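Local atomic coordinates of cytochrome c'' (Methylophilus methylotrophus, PDB entry 1GU2), a protein that binds a covalently attached heme c whose iron has two axial histidine ligands, and probably serves in electron transport. Residues I28-G31 against K32-F35; V9-Y12 against T13-H17. One frame throughout, in Å; residues are numbered along the deposited sequence.

Contact 1 of 2, residues I28-G31 against K32-F35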
loop_
_atom_site.group_PDB
_atom_site.type_symbol
_atom_site.label_atom_id
_atom_site.label_comp_id
_atom_site.label_asym_id
_atom_site.label_seq_id
_atom_site.Cartn_x
_atom_site.Cartn_y
_atom_site.Cartn_z
ATOM N N ILE A 28 -8.277 -8.113 -3.523
ATOM C CA ILE A 28 -7.365 -8.175 -2.395
ATOM C C ILE A 28 -6.251 -9.198 -2.590
ATOM O O ILE A 28 -5.157 -8.993 -2.044
ATOM C CB ILE A 28 -8.182 -8.442 -1.143
ATOM C CG1 ILE A 28 -8.719 -7.020 -0.803
ATOM C CG2 ILE A 28 -7.562 -9.050 0.070
ATOM C CD1 ILE A 28 -10.046 -7.266 -0.215
ATOM N N THR A 29 -6.476 -10.241 -3.353
ATOM C CA THR A 29 -5.418 -11.168 -3.725
ATOM C C THR A 29 -4.298 -10.458 -4.473
ATOM O O THR A 29 -3.085 -10.641 -4.205
ATOM C CB THR A 29 -5.994 -12.325 -4.566
ATOM O OG1 THR A 29 -6.915 -13.091 -3.798
ATOM C CG2 THR A 29 -4.870 -13.311 -4.905
ATOM N N ASP A 30 -4.704 -9.641 -5.459
ATOM C CA ASP A 30 -3.662 -8.921 -6.197
ATOM C C ASP A 30 -2.982 -7.892 -5.339
ATOM O O ASP A 30 -1.777 -7.661 -5.509
ATOM C CB ASP A 30 -4.272 -8.286 -7.448
ATOM C CG ASP A 30 -4.649 -9.296 -8.535
ATOM O OD1 ASP A 30 -5.459 -8.865 -9.396
ATOM O OD2 ASP A 30 -4.160 -10.438 -8.526
ATOM N N GLY A 31 -3.687 -7.255 -4.438
ATOM C CA GLY A 31 -3.033 -6.295 -3.525
ATOM C C GLY A 31 -2.009 -6.973 -2.638
ATOM O O GLY A 31 -0.926 -6.410 -2.437
ATOM N N LYS A 32 -2.314 -8.162 -2.118
ATOM C CA LYS A 32 -1.377 -8.908 -1.324
ATOM C C LYS A 32 -0.157 -9.359 -2.145
ATOM O O LYS A 32 1.000 -9.291 -1.703
ATOM C CB LYS A 32 -2.103 -10.125 -0.673
ATOM C CG LYS A 32 -1.204 -10.935 0.220
ATOM C CD LYS A 32 -1.941 -12.111 0.846
ATOM C CE LYS A 32 -1.155 -12.709 1.988
ATOM N NZ LYS A 32 -2.042 -13.492 2.872
ATOM N N ILE A 33 -0.392 -9.824 -3.388
ATOM C CA ILE A 33 0.733 -10.206 -4.239
ATOM C C ILE A 33 1.606 -9.010 -4.516
ATOM O O ILE A 33 2.839 -9.156 -4.455
ATOM C CB ILE A 33 0.209 -10.836 -5.533
ATOM C CG1 ILE A 33 -0.398 -12.211 -5.313
ATOM C CG2 ILE A 33 1.320 -10.873 -6.595
ATOM C CD1 ILE A 33 -1.200 -12.760 -6.469
ATOM N N PHE A 34 1.037 -7.855 -4.788
ATOM C CA PHE A 34 1.789 -6.638 -5.042
ATOM C C PHE A 34 2.664 -6.309 -3.832
ATOM O O PHE A 34 3.828 -5.945 -3.954
ATOM C CB PHE A 34 0.795 -5.526 -5.335
ATOM C CG PHE A 34 1.343 -4.116 -5.325
ATOM C CD1 PHE A 34 1.201 -3.339 -4.167
ATOM C CD2 PHE A 34 1.968 -3.589 -6.444
ATOM C CE1 PHE A 34 1.636 -2.032 -4.134
ATOM C CE2 PHE A 34 2.411 -2.266 -6.413
ATOM C CZ PHE A 34 2.253 -1.543 -5.250
ATOM N N PHE A 35 2.139 -6.436 -2.621
ATOM C CA PHE A 35 2.846 -6.094 -1.374
ATOM C C PHE A 35 4.042 -6.993 -1.116
ATOM O O PHE A 35 5.045 -6.521 -0.579
ATOM C CB PHE A 35 1.829 -6.161 -0.227
ATOM C CG PHE A 35 2.344 -5.784 1.134
ATOM C CD1 PHE A 35 2.744 -4.480 1.437
ATOM C CD2 PHE A 35 2.448 -6.743 2.139
ATOM C CE1 PHE A 35 3.239 -4.147 2.696
ATOM C CE2 PHE A 35 2.921 -6.432 3.413
ATOM C CZ PHE A 35 3.318 -5.125 3.680
#
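I33 N donates to T29 O at 2.9 Å and F34 N to D30 O at 2.9 Å, the two shortest of four successive i to i+4 backbone bonds that make residues 28-35 regular alpha helix. K32 N reaches I28 O, and F35 N closes the series on G31 O at 3.1 Å, with an N-H...O angle of 149° against about 161° in the other three.

Beyond the backbone, I33 leans back over the preceding turn. Its CG1 lies beside the backbone N (chi1 -71°), which carries the branch over T29 O at 3.3 Å and brings CD1 alongside T29 CG2 at 4.0 Å; the two side chains run next to each other in the same direction on an exposed flank. F34 touches the earlier turn through CB, 3.3 Å from D30 O, while G31 O lies at the edge of its ring, near the ring plane.

Around this turn of helix, D30 and F34 meet helix 106-118, at N111 and E108 respectively, and F34 also lines the heme pocket. F35 rests on C49 and H53 of helix 49-53, a heme-attaching cysteine and an axial iron ligand.

Contact 2 of 2, residues V9-Y12 against T13-H17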
loop_
_atom_site.group_PDB
_atom_site.type_symbol
_atom_site.label_atom_id
_atom_site.label_comp_id
_atom_site.label_asym_id
_atom_site.label_seq_id
_atom_site.Cartn_x
_atom_site.Cartn_y
_atom_site.Cartn_z
ATOM N N VAL A 9 -10.451 3.588 -1.616
ATOM C CA VAL A 9 -10.584 2.419 -2.514
ATOM C C VAL A 9 -11.576 2.714 -3.622
ATOM O O VAL A 9 -11.329 2.427 -4.782
ATOM C CB VAL A 9 -11.029 1.186 -1.696
ATOM C CG1 VAL A 9 -11.329 -0.023 -2.609
ATOM C CG2 VAL A 9 -9.993 0.772 -0.696
ATOM N N TYR A 10 -12.749 3.341 -3.313
ATOM C CA TYR A 10 -13.693 3.666 -4.391
ATOM C C TYR A 10 -13.136 4.668 -5.376
ATOM O O TYR A 10 -13.300 4.541 -6.585
ATOM C CB TYR A 10 -15.037 4.234 -3.917
ATOM C CG TYR A 10 -15.635 3.310 -2.887
ATOM C CD1 TYR A 10 -15.645 3.780 -1.573
ATOM C CD2 TYR A 10 -16.152 2.055 -3.199
ATOM C CE1 TYR A 10 -16.168 2.998 -0.560
ATOM C CE2 TYR A 10 -16.677 1.290 -2.164
ATOM C CZ TYR A 10 -16.691 1.763 -0.864
ATOM O OH TYR A 10 -17.213 0.974 0.157
ATOM N N LYS A 11 -12.475 5.690 -4.846
ATOM C CA LYS A 11 -11.890 6.722 -5.693
ATOM C C LYS A 11 -10.917 6.111 -6.685
ATOM O O LYS A 11 -11.009 6.316 -7.904
ATOM C CB LYS A 11 -11.203 7.811 -4.850
ATOM C CG LYS A 11 -10.563 8.887 -5.682
ATOM C CD LYS A 11 -9.929 9.996 -4.869
ATOM C CE LYS A 11 -9.150 10.940 -5.777
ATOM N NZ LYS A 11 -8.696 12.135 -4.951
ATOM N N TYR A 12 -9.955 5.331 -6.201
ATOM C CA TYR A 12 -8.969 4.749 -7.104
ATOM C C TYR A 12 -9.580 3.681 -8.011
ATOM O O TYR A 12 -9.134 3.518 -9.169
ATOM C CB TYR A 12 -7.788 4.166 -6.327
ATOM C CG TYR A 12 -6.930 5.218 -5.653
ATOM C CD1 TYR A 12 -6.415 6.289 -6.323
ATOM C CD2 TYR A 12 -6.633 5.084 -4.303
ATOM C CE1 TYR A 12 -5.618 7.250 -5.670
ATOM C CE2 TYR A 12 -5.835 6.037 -3.658
ATOM C CZ TYR A 12 -5.350 7.103 -4.337
ATOM O OH TYR A 12 -4.568 8.019 -3.675
ATOM N N THR A 13 -10.605 2.976 -7.532
ATOM C CA THR A 13 -11.268 2.009 -8.430
ATOM C C THR A 13 -11.893 2.702 -9.612
ATOM O O THR A 13 -11.764 2.239 -10.771
ATOM C CB THR A 13 -12.355 1.259 -7.658
ATOM O OG1 THR A 13 -11.734 0.451 -6.624
ATOM C CG2 THR A 13 -13.102 0.340 -8.616
ATOM N N ASN A 14 -12.568 3.816 -9.352
ATOM C CA ASN A 14 -13.235 4.509 -10.452
ATOM C C ASN A 14 -12.223 5.111 -11.416
ATOM O O ASN A 14 -12.454 5.052 -12.648
ATOM C CB ASN A 14 -14.195 5.541 -9.860
ATOM C CG ASN A 14 -15.345 4.872 -9.128
ATOM O OD1 ASN A 14 -15.711 3.712 -9.376
ATOM N ND2 ASN A 14 -15.893 5.654 -8.211
ATOM N N ILE A 15 -11.104 5.679 -10.930
ATOM C CA ILE A 15 -10.049 6.166 -11.821
ATOM C C ILE A 15 -9.493 5.018 -12.656
ATOM O O ILE A 15 -9.283 5.148 -13.869
ATOM C CB ILE A 15 -8.967 6.855 -11.001
ATOM C CG1 ILE A 15 -9.478 8.152 -10.349
ATOM C CG2 ILE A 15 -7.730 7.110 -11.850
ATOM C CD1 ILE A 15 -8.594 8.760 -9.284
ATOM N N ALA A 16 -9.226 3.863 -12.023
ATOM C CA ALA A 16 -8.663 2.702 -12.716
ATOM C C ALA A 16 -9.609 2.179 -13.782
ATOM O O ALA A 16 -9.171 1.863 -14.895
ATOM C CB ALA A 16 -8.365 1.602 -11.683
ATOM N N HIS A 17 -10.891 2.119 -13.459
ATOM C CA HIS A 17 -11.852 1.600 -14.441
ATOM C C HIS A 17 -11.981 2.504 -15.654
ATOM O O HIS A 17 -12.180 2.022 -16.774
ATOM C CB HIS A 17 -13.222 1.432 -13.758
ATOM C CG HIS A 17 -14.266 0.943 -14.697
ATOM N ND1 HIS A 17 -15.364 1.578 -15.131
ATOM C CD2 HIS A 17 -14.255 -0.248 -15.366
ATOM C CE1 HIS A 17 -16.040 0.815 -16.010
ATOM N NE2 HIS A 17 -15.376 -0.316 -16.172
#
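V9 O takes two hydrogen bonds from a single residue, T13, whose backbone N lies 2.9 Å away and whose hydroxyl OG1 lies 2.7 Å away. The donors arrive from opposite faces of the carbonyl plane, the hydroxyl well above it, 38° out. T13 OG1 sits beside its own backbone N (chi1 -65°), the setting that folds the hydroxyl back onto the preceding turn. The rest of the backbone bonding is regular: N14 N, I15 N and A16 N bond to Y10 O, K11 O and Y12 O, the I15 bond being the straightest at 168°.

Apolar contact is concentrated on I15. Its CD1 lies 4.1 Å from K11 CG, the isoleucine and the extended lysine chain running side by side, and on the way there the branch passes the backbone atom K11 O, 3.4 Å from I15 CG1. The same CD1 comes within 4.4 Å of Y12 CD1, approaching the ring obliquely. The neighbouring A16 meets the backbone instead, its CB 3.3 Å from Y12 O.

The polar ends of K11 and Y10 find their partners outside the contact. The straight methylenes of K11 carry NZ to a salt bridge with E89, and Y10 OH bonds to E6 one turn earlier. V9, Y12, T13 and I15 turn to helix 106-118, where Y12 and T13 both meet A110.

A valine in place of T13, with a methyl instead of the hydroxyl, would probably cost V9 O its second hydrogen bond from this residue. Chemically, the buried threonine spends its hydroxyl donor within its own helix, which is consistent with this side chain lying against A110 and P26.

In the fold
Contact 2 comes first along the chain, in helix 2-19, and contact 1 follows in helix 28-36, the next helix. Their centres are 16 Å apart and their nearest atoms about 8 Å, so the two do not touch. Side chains of both pack on helix 106-118, for example at I113 for contact 2 and at E108 for contact 1. Their places relative to the cofactor differ. Contact 1 reaches the heme through F34, while at contact 2 the Y12 side chain stays about 9 Å from it. This arrangement is consistent with helix 106-118 bridging the N-terminal helix and the heme-lining helix 28-36 of this single-chain cytochrome.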